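Side-chain contacts in peptide synthetase, module 7 (Actinoplanes teichomyceticus, PDB 4TX3), which probably acts as a condensation-like domain in glycopeptide antibiotic assembly, recruiting partner enzymes to the peptide carried by the synthetase: residues B[420-425]-B[430-435]; B[216-221]-B[225-230]; B[56-61]-B[163-168]; B[65-70]-B[155-160]. All blocks are in the same frame, centred on the assembly; numbering follows the deposited sequence.

How the contacts relate
The four contacts fall into two groups on the two halves of a condensation-type fold. Contacts 1 and 2 lie in the C-terminal half, their centres about 14 Å apart, and they meet where Arg225 comes up to the backbone carbonyls of Ala424 and Asp425 and Pro228 packs on Asp425. Contacts 3 and 4 join the same two helices, 53-66 and 148-166, at centres about 11 Å apart, linked by Leu158 packing on Ala59 and Leu60; a second protein touches both. Contacts 1 and 4 stand on opposite sides of the chain's centre, about 17 Å between nearest atoms. A bound sulfate, probably from the crystallisation liquor, lies about 4 Å from the Tyr422 side chain.

Contact 1: B[420-425]-B[430-435]; sequences LHYAAD and DTAASL
Tyr422 and Ala432 bring strand 413-423 and helix 429-448 together, their CA atoms 7.0 Å apart. The short strand and helix axes approach to 9.3 Å and run in roughly opposed directions at 143°; a short connection turns the chain from the strand back into the helix. The contact between them is apolar, and all four residues that touch are buried. Ala432 CB sits over one face of the Tyr422 ring, 3.9 Å from its centroid but displaced toward the rim, so that CD1 is the ring atom it touches most closely, at 3.5 Å. This is a CH-pi contact; the ring is brought beneath the methyl by a chi1 of 61°, which sets CG in the crowded position between backbone N and carbonyl carbon. Leu420, two residues back on the same side of the strand, supplies CD2 as its contacting branch. That methyl meets the Ala432 carbonyl oxygen at 3.4 Å, Ala432 CB at 4.1 Å and Leu435 CB at 4.0 Å, the two leucine side chains crossing obliquely. Ala432 thus takes up both strand residues, its methyl meeting the tyrosine ring and the leucine branch together. Around this interface, strands 235-242 and 399-407 flank the strand, Leu399 touches Leu420, Tyr422 and Leu435, and helix 261-278 packs against the helix through Leu272 and Tyr276.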
# COMPACT_ATOMS: atom_id res chain seq x y z
N LEU B 420 -12.46 -0.32 -23.30
CA LEU B 420 -12.07 -1.40 -24.19
C LEU B 420 -10.96 -0.89 -25.10
O LEU B 420 -11.17 0.04 -25.87
CB LEU B 420 -13.26 -1.89 -25.03
CG LEU B 420 -12.92 -2.86 -26.16
CD1 LEU B 420 -12.23 -4.13 -25.63
CD2 LEU B 420 -14.13 -3.22 -26.97
N HIS B 421 -9.77 -1.47 -25.00
CA HIS B 421 -8.71 -1.11 -25.93
C HIS B 421 -8.72 -2.09 -27.09
O HIS B 421 -8.94 -3.28 -26.89
CB HIS B 421 -7.35 -1.12 -25.22
CG HIS B 421 -7.27 -0.17 -24.07
ND1 HIS B 421 -6.32 0.83 -23.98
CD2 HIS B 421 -8.01 -0.07 -22.94
CE1 HIS B 421 -6.48 1.50 -22.86
NE2 HIS B 421 -7.50 0.98 -22.21
N TYR B 422 -8.51 -1.60 -28.31
CA TYR B 422 -8.55 -2.50 -29.46
C TYR B 422 -7.46 -2.19 -30.45
O TYR B 422 -6.95 -1.07 -30.51
CB TYR B 422 -9.91 -2.42 -30.17
CG TYR B 422 -10.21 -1.04 -30.69
CD1 TYR B 422 -10.77 -0.07 -29.86
CD2 TYR B 422 -9.91 -0.68 -32.00
CE1 TYR B 422 -11.04 1.21 -30.32
CE2 TYR B 422 -10.17 0.60 -32.47
CZ TYR B 422 -10.73 1.53 -31.62
OH TYR B 422 -11.00 2.80 -32.09
N ALA B 423 -7.14 -3.19 -31.25
CA ALA B 423 -6.11 -3.07 -32.26
C ALA B 423 -6.69 -2.33 -33.45
O ALA B 423 -7.52 -2.87 -34.18
CB ALA B 423 -5.58 -4.44 -32.66
N ALA B 424 -6.26 -1.08 -33.65
CA ALA B 424 -6.88 -0.24 -34.68
C ALA B 424 -6.65 -0.80 -36.09
O ALA B 424 -7.40 -0.50 -37.01
CB ALA B 424 -6.37 1.19 -34.58
N ASP B 425 -5.63 -1.64 -36.24
CA ASP B 425 -5.36 -2.33 -37.49
C ASP B 425 -6.52 -3.21 -37.93
O ASP B 425 -6.75 -3.42 -39.12
CB ASP B 425 -4.11 -3.21 -37.36
CG ASP B 425 -2.83 -2.46 -37.63
OD1 ASP B 425 -2.87 -1.22 -37.74
OD2 ASP B 425 -1.77 -3.13 -37.72
N ASP B 430 -16.33 2.17 -34.19
CA ASP B 430 -17.75 1.80 -34.04
C ASP B 430 -17.93 0.30 -33.78
O ASP B 430 -18.81 -0.10 -33.01
CB ASP B 430 -18.58 2.23 -35.27
CG ASP B 430 -18.06 1.65 -36.59
OD1 ASP B 430 -17.61 0.48 -36.64
OD2 ASP B 430 -18.15 2.37 -37.62
N THR B 431 -17.11 -0.52 -34.42
CA THR B 431 -17.08 -1.94 -34.12
C THR B 431 -16.79 -2.17 -32.64
O THR B 431 -17.45 -2.98 -31.99
CB THR B 431 -16.03 -2.67 -34.97
OG1 THR B 431 -16.23 -2.35 -36.35
CG2 THR B 431 -16.16 -4.18 -34.80
N ALA B 432 -15.82 -1.43 -32.09
CA ALA B 432 -15.42 -1.63 -30.70
C ALA B 432 -16.46 -1.07 -29.75
O ALA B 432 -16.64 -1.58 -28.64
CB ALA B 432 -14.09 -0.99 -30.45
N ALA B 433 -17.15 -0.02 -30.20
CA ALA B 433 -18.18 0.61 -29.40
C ALA B 433 -19.40 -0.31 -29.23
O ALA B 433 -20.01 -0.35 -28.16
CB ALA B 433 -18.59 1.94 -30.04
N SER B 434 -19.75 -1.03 -30.29
CA SER B 434 -20.79 -2.05 -30.24
C SER B 434 -20.44 -3.16 -29.25
O SER B 434 -21.27 -3.57 -28.42
CB SER B 434 -21.01 -2.66 -31.62
OG SER B 434 -21.34 -1.66 -32.55
N LEU B 435 -19.22 -3.66 -29.36
CA LEU B 435 -18.72 -4.66 -28.43
C LEU B 435 -18.82 -4.19 -27.01
O LEU B 435 -19.32 -4.92 -26.16
CB LEU B 435 -17.27 -5.01 -28.74
CG LEU B 435 -17.07 -6.32 -29.49
CD1 LEU B 435 -15.62 -6.46 -29.88
CD2 LEU B 435 -17.55 -7.51 -28.64

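Contact 2: B[216-221]-B[225-230]; sequences DQETVL and RARPAI
Arg227 stretches from its backbone toward Glu218, which comes to meet it from the opposite direction across a surface loop. Its CB begins an extended run: with CG anti to the backbone N (chi1 -167°), the aliphatic part is carried straight out to CD, which lies 3.6 Å from Glu218 OE2. A bend at chi3 then turns the head group so that NE faces the carboxylate. NE donates to Glu218 OE2 at 2.5 Å, a length probably underestimated, in a salt-bridging hydrogen bond with an N-H...O angle of 143°. The oxygen is met from above the carboxylate plane, and that plane stands 67° from the guanidinium, so the two groups do not pair side by side. CZ follows at 3.1 Å from the same OE2. Beyond it NH2 lies 2.9 Å from OE2 and 3.5 Å from Glu218 CG, skirting the carboxylate on its way to a salt bridge with Asp398. NH1, the other tip, donates to the carbonyl of Ser356. Glu218 OE2 is shared in turn with Arg357, so one oxygen serves two arginines. With an alanine in place of Glu218, Arg227 would probably keep Asp398 and the Ser356 carbonyl but lose the carboxylate that fixes its NE, and Arg357 would lose it too. Such a chain of alternating charges is typical of a surface ion-pair network, and here it ties together the loop that leads from helix 200-211 into strand 235-242.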
# COMPACT_ATOMS: atom_id res chain seq x y z
N ASP B 216 -7.73 -23.32 -31.38
CA ASP B 216 -7.48 -22.67 -32.67
C ASP B 216 -6.36 -21.64 -32.54
O ASP B 216 -6.00 -21.27 -31.42
CB ASP B 216 -8.74 -22.00 -33.17
CG ASP B 216 -9.92 -22.94 -33.19
OD1 ASP B 216 -9.78 -24.06 -33.74
OD2 ASP B 216 -10.99 -22.56 -32.65
N GLN B 217 -5.81 -21.18 -33.66
CA GLN B 217 -4.68 -20.26 -33.57
C GLN B 217 -5.19 -18.87 -33.23
O GLN B 217 -4.46 -18.03 -32.69
CB GLN B 217 -3.87 -20.22 -34.88
CG GLN B 217 -4.60 -19.56 -36.05
CD GLN B 217 -3.75 -19.46 -37.33
OE1 GLN B 217 -2.76 -20.18 -37.50
NE2 GLN B 217 -4.15 -18.57 -38.23
N GLU B 218 -6.47 -18.64 -33.55
CA GLU B 218 -7.09 -17.33 -33.45
C GLU B 218 -8.48 -17.43 -32.87
O GLU B 218 -9.10 -18.48 -32.93
CB GLU B 218 -7.19 -16.69 -34.83
CG GLU B 218 -6.28 -15.53 -35.06
CD GLU B 218 -6.62 -14.77 -36.35
OE1 GLU B 218 -7.81 -14.72 -36.74
OE2 GLU B 218 -5.68 -14.23 -36.98
N THR B 219 -8.97 -16.32 -32.33
CA THR B 219 -10.37 -16.19 -31.93
C THR B 219 -11.11 -15.51 -33.08
O THR B 219 -10.58 -14.56 -33.66
CB THR B 219 -10.51 -15.36 -30.62
OG1 THR B 219 -9.68 -15.92 -29.59
CG2 THR B 219 -11.97 -15.33 -30.13
N VAL B 220 -12.29 -16.00 -33.44
CA VAL B 220 -13.10 -15.33 -34.47
C VAL B 220 -13.72 -14.06 -33.93
O VAL B 220 -14.49 -14.10 -32.98
CB VAL B 220 -14.23 -16.23 -35.01
CG1 VAL B 220 -15.16 -15.42 -35.91
CG2 VAL B 220 -13.67 -17.40 -35.76
N LEU B 221 -13.40 -12.92 -34.53
CA LEU B 221 -13.89 -11.63 -34.01
C LEU B 221 -14.40 -10.76 -35.15
O LEU B 221 -14.11 -11.03 -36.31
CB LEU B 221 -12.77 -10.93 -33.23
CG LEU B 221 -12.18 -11.69 -32.03
CD1 LEU B 221 -10.78 -11.18 -31.71
CD2 LEU B 221 -13.06 -11.60 -30.78
N ARG B 225 -10.72 -5.30 -41.01
CA ARG B 225 -9.63 -5.53 -41.97
C ARG B 225 -8.91 -6.82 -41.65
O ARG B 225 -8.88 -7.27 -40.50
CB ARG B 225 -8.60 -4.41 -41.95
CG ARG B 225 -9.08 -3.08 -42.38
CD ARG B 225 -8.34 -1.99 -41.66
NE ARG B 225 -9.32 -0.96 -41.33
CZ ARG B 225 -9.69 -0.64 -40.10
NH1 ARG B 225 -9.14 -1.22 -39.05
NH2 ARG B 225 -10.61 0.29 -39.94
N ALA B 226 -8.27 -7.40 -42.66
CA ALA B 226 -7.51 -8.62 -42.46
C ALA B 226 -6.28 -8.33 -41.61
O ALA B 226 -5.77 -7.21 -41.60
CB ALA B 226 -7.12 -9.24 -43.79
N ARG B 227 -5.81 -9.35 -40.88
CA ARG B 227 -4.62 -9.24 -40.07
C ARG B 227 -3.41 -9.11 -40.99
O ARG B 227 -3.18 -9.99 -41.81
CB ARG B 227 -4.47 -10.45 -39.15
CG ARG B 227 -3.44 -10.30 -38.06
CD ARG B 227 -3.24 -11.60 -37.28
NE ARG B 227 -4.49 -12.05 -36.69
CZ ARG B 227 -4.98 -11.58 -35.55
NH1 ARG B 227 -4.32 -10.64 -34.88
NH2 ARG B 227 -6.13 -12.04 -35.09
N PRO B 228 -2.67 -7.99 -40.88
CA PRO B 228 -1.43 -7.77 -41.62
C PRO B 228 -0.31 -8.66 -41.12
O PRO B 228 -0.37 -9.10 -39.97
CB PRO B 228 -1.11 -6.30 -41.34
CG PRO B 228 -1.75 -6.02 -40.06
CD PRO B 228 -3.03 -6.81 -40.06
N ALA B 229 0.69 -8.92 -41.95
CA ALA B 229 1.83 -9.73 -41.53
C ALA B 229 2.59 -9.07 -40.37
O ALA B 229 2.94 -9.73 -39.39
CB ALA B 229 2.77 -9.97 -42.70
N ILE B 230 2.82 -7.77 -40.49
CA ILE B 230 3.51 -7.01 -39.46
C ILE B 230 2.59 -6.02 -38.76
O ILE B 230 2.02 -5.15 -39.41
CB ILE B 230 4.69 -6.24 -40.03
CG1 ILE B 230 5.65 -7.18 -40.75
CG2 ILE B 230 5.39 -5.47 -38.92
CD1 ILE B 230 6.76 -6.45 -41.43

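Contact 3: B[56-61]-B[163-168]; sequences LEAALR and GARRAG
Ala58 CB rests against the stretch of Arg165 from CG to NE, where the aliphatic chain passes into the guanidinium, at 3.7 Å from CD and the same distance from NE, with CG only slightly farther away. The methyl approaches the guanidinium end obliquely. Lower on the same arginine, CG comes within 4.3 Å of the Ala59 backbone N, so the chain lies across the side of the helix formed by 56-61. A turn at chi2 (-64°) folds it this way after CB has already pointed toward the other helix, and beyond CG it runs extended to the head group. There Arg165 NE forms a salt bridge with Asp62, one turn on from Ala58, which holds the arginine along helix 53-66. In the N-terminal half of the condensation-type fold, helix 53-66 and helix 148-166 cross and pack on each other, and the contact is made at the C-terminal end of the second. Its last turn closes with a Schellman motif: Gly168, with positive phi, is the C-prime residue, and its N bonds to Arg165 O at 3.2 Å. Farther in, Ala59 packs on Leu158 and Ala161, while Leu60 reaches Phe154 and, on strand 123-129, Trp123 and Cys125. On another side of helix 53-66, toward the loop carrying Val91, Arg61 NH2 makes a weak salt-bridging bond to Glu57 OE1 at 3.2 Å and a further hydrogen bond to Val91 O. An acidic side chain of the second protein packs on Ala164.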
# COMPACT_ATOMS: atom_id res chain seq x y z
N LEU B 56 16.76 16.61 -9.25
CA LEU B 56 15.93 15.67 -9.98
C LEU B 56 16.83 14.76 -10.83
O LEU B 56 16.67 13.55 -10.85
CB LEU B 56 14.92 16.43 -10.84
CG LEU B 56 13.90 15.61 -11.62
CD1 LEU B 56 13.22 14.62 -10.68
CD2 LEU B 56 12.88 16.52 -12.31
N GLU B 57 17.81 15.36 -11.49
CA GLU B 57 18.72 14.61 -12.35
C GLU B 57 19.52 13.57 -11.55
O GLU B 57 19.74 12.45 -12.01
CB GLU B 57 19.66 15.58 -13.08
CG GLU B 57 20.60 14.91 -14.07
CD GLU B 57 21.64 15.87 -14.64
OE1 GLU B 57 22.63 16.16 -13.94
OE2 GLU B 57 21.46 16.33 -15.80
N ALA B 58 19.96 13.95 -10.35
CA ALA B 58 20.72 13.03 -9.52
C ALA B 58 19.80 11.92 -9.01
O ALA B 58 20.23 10.78 -8.83
CB ALA B 58 21.37 13.77 -8.35
N ALA B 59 18.54 12.27 -8.80
CA ALA B 59 17.57 11.36 -8.24
C ALA B 59 17.23 10.25 -9.23
O ALA B 59 17.25 9.07 -8.87
CB ALA B 59 16.32 12.11 -7.83
N LEU B 60 16.94 10.64 -10.47
CA LEU B 60 16.70 9.69 -11.56
C LEU B 60 17.84 8.68 -11.67
O LEU B 60 17.63 7.47 -11.74
CB LEU B 60 16.52 10.44 -12.88
CG LEU B 60 15.20 11.21 -12.97
CD1 LEU B 60 15.24 12.29 -14.07
CD2 LEU B 60 14.06 10.23 -13.20
N ARG B 61 19.06 9.20 -11.65
CA ARG B 61 20.27 8.40 -11.57
C ARG B 61 20.28 7.44 -10.36
O ARG B 61 20.71 6.29 -10.47
CB ARG B 61 21.48 9.34 -11.53
CG ARG B 61 22.76 8.77 -12.04
CD ARG B 61 23.86 9.83 -11.98
NE ARG B 61 23.64 10.92 -12.93
CZ ARG B 61 23.68 12.22 -12.62
NH1 ARG B 61 23.91 12.61 -11.37
NH2 ARG B 61 23.48 13.13 -13.57
N GLY B 163 14.03 13.94 -2.51
CA GLY B 163 14.05 14.49 -1.17
C GLY B 163 15.46 14.71 -0.67
O GLY B 163 15.83 15.82 -0.29
N ALA B 164 16.26 13.64 -0.68
CA ALA B 164 17.64 13.70 -0.18
C ALA B 164 18.54 14.60 -1.02
O ALA B 164 19.24 15.46 -0.47
CB ALA B 164 18.23 12.29 -0.12
N ARG B 165 18.55 14.38 -2.33
CA ARG B 165 19.40 15.15 -3.24
C ARG B 165 19.06 16.64 -3.20
O ARG B 165 19.94 17.50 -3.27
CB ARG B 165 19.27 14.62 -4.67
CG ARG B 165 19.91 13.28 -4.89
CD ARG B 165 21.42 13.33 -4.68
NE ARG B 165 22.04 12.07 -5.08
CZ ARG B 165 23.31 11.75 -4.90
NH1 ARG B 165 24.16 12.59 -4.31
NH2 ARG B 165 23.75 10.56 -5.30
N ARG B 166 17.77 16.95 -3.08
CA ARG B 166 17.34 18.34 -2.96
C ARG B 166 17.89 18.97 -1.67
O ARG B 166 18.15 20.16 -1.62
CB ARG B 166 15.82 18.44 -3.00
CG ARG B 166 15.32 19.85 -2.94
CD ARG B 166 13.80 19.92 -2.93
NE ARG B 166 13.37 21.31 -2.88
CZ ARG B 166 13.23 22.00 -1.75
NH1 ARG B 166 13.47 21.42 -0.59
NH2 ARG B 166 12.84 23.27 -1.79
N ALA B 167 18.08 18.15 -0.65
CA ALA B 167 18.60 18.62 0.63
C ALA B 167 20.11 18.40 0.78
O ALA B 167 20.62 18.40 1.90
CB ALA B 167 17.87 17.94 1.78
N GLY B 168 20.82 18.18 -0.31
CA GLY B 168 22.27 18.14 -0.27
C GLY B 168 22.96 16.86 0.18
O GLY B 168 24.15 16.88 0.47

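Contact 4: B[65-70]-B[155-160]; sequences ARHEIL and FRDLAA
Asp157 OD2 receives both His67 and Arg66, making one carboxylate oxygen the meeting point of the two segments. Of the hydrogen bonds, the one from His67 NE2 is the shorter, at 2.6 Å, and nearly straight (170°). It lies in the imidazole plane and reaches OD2 nearly along its C-O axis, with ring and carboxylate close to coplanar. The bond from Arg66 NE, 3.0 Å long and more bent, adds a salt bridge from quite another direction: OD2 lies at the guanidinium edge, but the donor comes from above the carboxylate plane, and the two flat groups stand 83° apart. A water supplies the third grip, accepting from Arg66 NH2 and donating to Asp157 OD2, each at 2.7 Å. Within 65-70, Arg66 CG lies 3.7 Å above one face of the His67 ring, toward its rim, while Leu176 touches both side chains. The extended arginine chain, CG anti to the backbone N (chi1 179°), carries NE past the histidine to the carboxylate. Asp157 OD1 has its own salt bridge, to Arg173. Replacing Asp157 by leucine would probably leave His67 NE2 without an acceptor and the neighbouring charges of Arg66 and Arg173 without their shared anion. The run Arg66-His67-Glu68, followed by Leu70, Arg71 and Thr72, matches the RHExLRTxF motif of condensation domains, whose first two residues are here anchored to helix 148-166.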
# COMPACT_ATOMS: atom_id res chain seq x y z
N ALA B 65 20.44 3.41 -9.77
CA ALA B 65 21.48 2.86 -8.91
C ALA B 65 20.86 1.78 -8.03
O ALA B 65 21.43 0.71 -7.86
CB ALA B 65 22.14 3.94 -8.06
N ARG B 66 19.67 2.06 -7.52
CA ARG B 66 18.95 1.14 -6.65
C ARG B 66 18.50 -0.13 -7.39
O ARG B 66 18.58 -1.23 -6.84
CB ARG B 66 17.75 1.87 -6.03
CG ARG B 66 16.85 1.07 -5.10
CD ARG B 66 15.88 2.02 -4.41
NE ARG B 66 14.75 1.33 -3.79
CZ ARG B 66 14.80 0.76 -2.58
NH1 ARG B 66 15.91 0.80 -1.86
NH2 ARG B 66 13.72 0.16 -2.10
N HIS B 67 18.04 0.03 -8.64
CA HIS B 67 17.48 -1.07 -9.44
C HIS B 67 18.35 -1.43 -10.65
O HIS B 67 18.34 -0.73 -11.65
CB HIS B 67 16.08 -0.71 -9.95
CG HIS B 67 15.10 -0.39 -8.88
ND1 HIS B 67 14.35 -1.37 -8.25
CD2 HIS B 67 14.71 0.79 -8.33
CE1 HIS B 67 13.56 -0.80 -7.35
NE2 HIS B 67 13.76 0.50 -7.38
N GLU B 68 19.07 -2.54 -10.56
CA GLU B 68 19.97 -2.96 -11.64
C GLU B 68 19.32 -3.06 -13.02
O GLU B 68 19.95 -2.73 -14.03
CB GLU B 68 20.60 -4.32 -11.32
CG GLU B 68 21.65 -4.24 -10.25
CD GLU B 68 22.09 -5.62 -9.79
OE1 GLU B 68 21.60 -6.64 -10.34
OE2 GLU B 68 22.92 -5.67 -8.86
N ILE B 69 18.08 -3.51 -13.07
CA ILE B 69 17.44 -3.70 -14.36
C ILE B 69 17.32 -2.40 -15.17
O ILE B 69 17.34 -2.46 -16.40
CB ILE B 69 16.03 -4.34 -14.22
CG1 ILE B 69 15.60 -4.89 -15.59
CG2 ILE B 69 15.01 -3.37 -13.56
CD1 ILE B 69 14.35 -5.70 -15.55
N LEU B 70 17.25 -1.24 -14.50
CA LEU B 70 17.25 0.06 -15.18
C LEU B 70 18.63 0.50 -15.73
O LEU B 70 18.72 1.50 -16.45
CB LEU B 70 16.74 1.14 -14.24
CG LEU B 70 15.31 1.06 -13.75
CD1 LEU B 70 15.00 2.30 -12.91
CD2 LEU B 70 14.37 0.94 -14.92
N PHE B 155 8.35 5.84 -9.12
CA PHE B 155 8.10 7.17 -8.58
C PHE B 155 8.15 7.21 -7.06
O PHE B 155 8.45 8.25 -6.49
CB PHE B 155 6.77 7.72 -9.13
CG PHE B 155 6.85 8.05 -10.59
CD1 PHE B 155 7.56 9.15 -11.03
CD2 PHE B 155 6.28 7.21 -11.54
CE1 PHE B 155 7.67 9.43 -12.38
CE2 PHE B 155 6.39 7.48 -12.90
CZ PHE B 155 7.09 8.58 -13.32
N ARG B 156 7.91 6.09 -6.38
CA ARG B 156 8.12 6.09 -4.93
C ARG B 156 9.61 6.23 -4.68
O ARG B 156 10.02 6.92 -3.75
CB ARG B 156 7.56 4.82 -4.26
CG ARG B 156 6.10 5.00 -3.74
CD ARG B 156 5.36 3.66 -3.59
NE ARG B 156 6.29 2.60 -3.20
CZ ARG B 156 6.08 1.30 -3.41
NH1 ARG B 156 4.97 0.90 -4.03
NH2 ARG B 156 6.98 0.41 -3.02
N ASP B 157 10.43 5.62 -5.53
CA ASP B 157 11.87 5.68 -5.30
C ASP B 157 12.48 6.99 -5.81
O ASP B 157 13.45 7.48 -5.25
CB ASP B 157 12.54 4.46 -5.94
CG ASP B 157 12.30 3.18 -5.13
OD1 ASP B 157 11.88 3.28 -3.95
OD2 ASP B 157 12.51 2.07 -5.67
N LEU B 158 11.89 7.56 -6.86
CA LEU B 158 12.25 8.91 -7.32
C LEU B 158 12.04 9.98 -6.23
O LEU B 158 12.95 10.77 -5.93
CB LEU B 158 11.43 9.26 -8.57
CG LEU B 158 11.88 10.54 -9.27
CD1 LEU B 158 13.33 10.41 -9.68
CD2 LEU B 158 11.02 10.84 -10.46
N ALA B 159 10.84 10.00 -5.65
CA ALA B 159 10.50 10.91 -4.56
C ALA B 159 11.48 10.82 -3.39
O ALA B 159 11.93 11.85 -2.87
CB ALA B 159 9.09 10.64 -4.08
N ALA B 160 11.80 9.60 -2.98
CA ALA B 160 12.73 9.39 -1.87
C ALA B 160 14.12 9.96 -2.19
O ALA B 160 14.73 10.63 -1.34
CB ALA B 160 12.85 7.90 -1.54
O HOH W 1 11.63 0.36 -3.83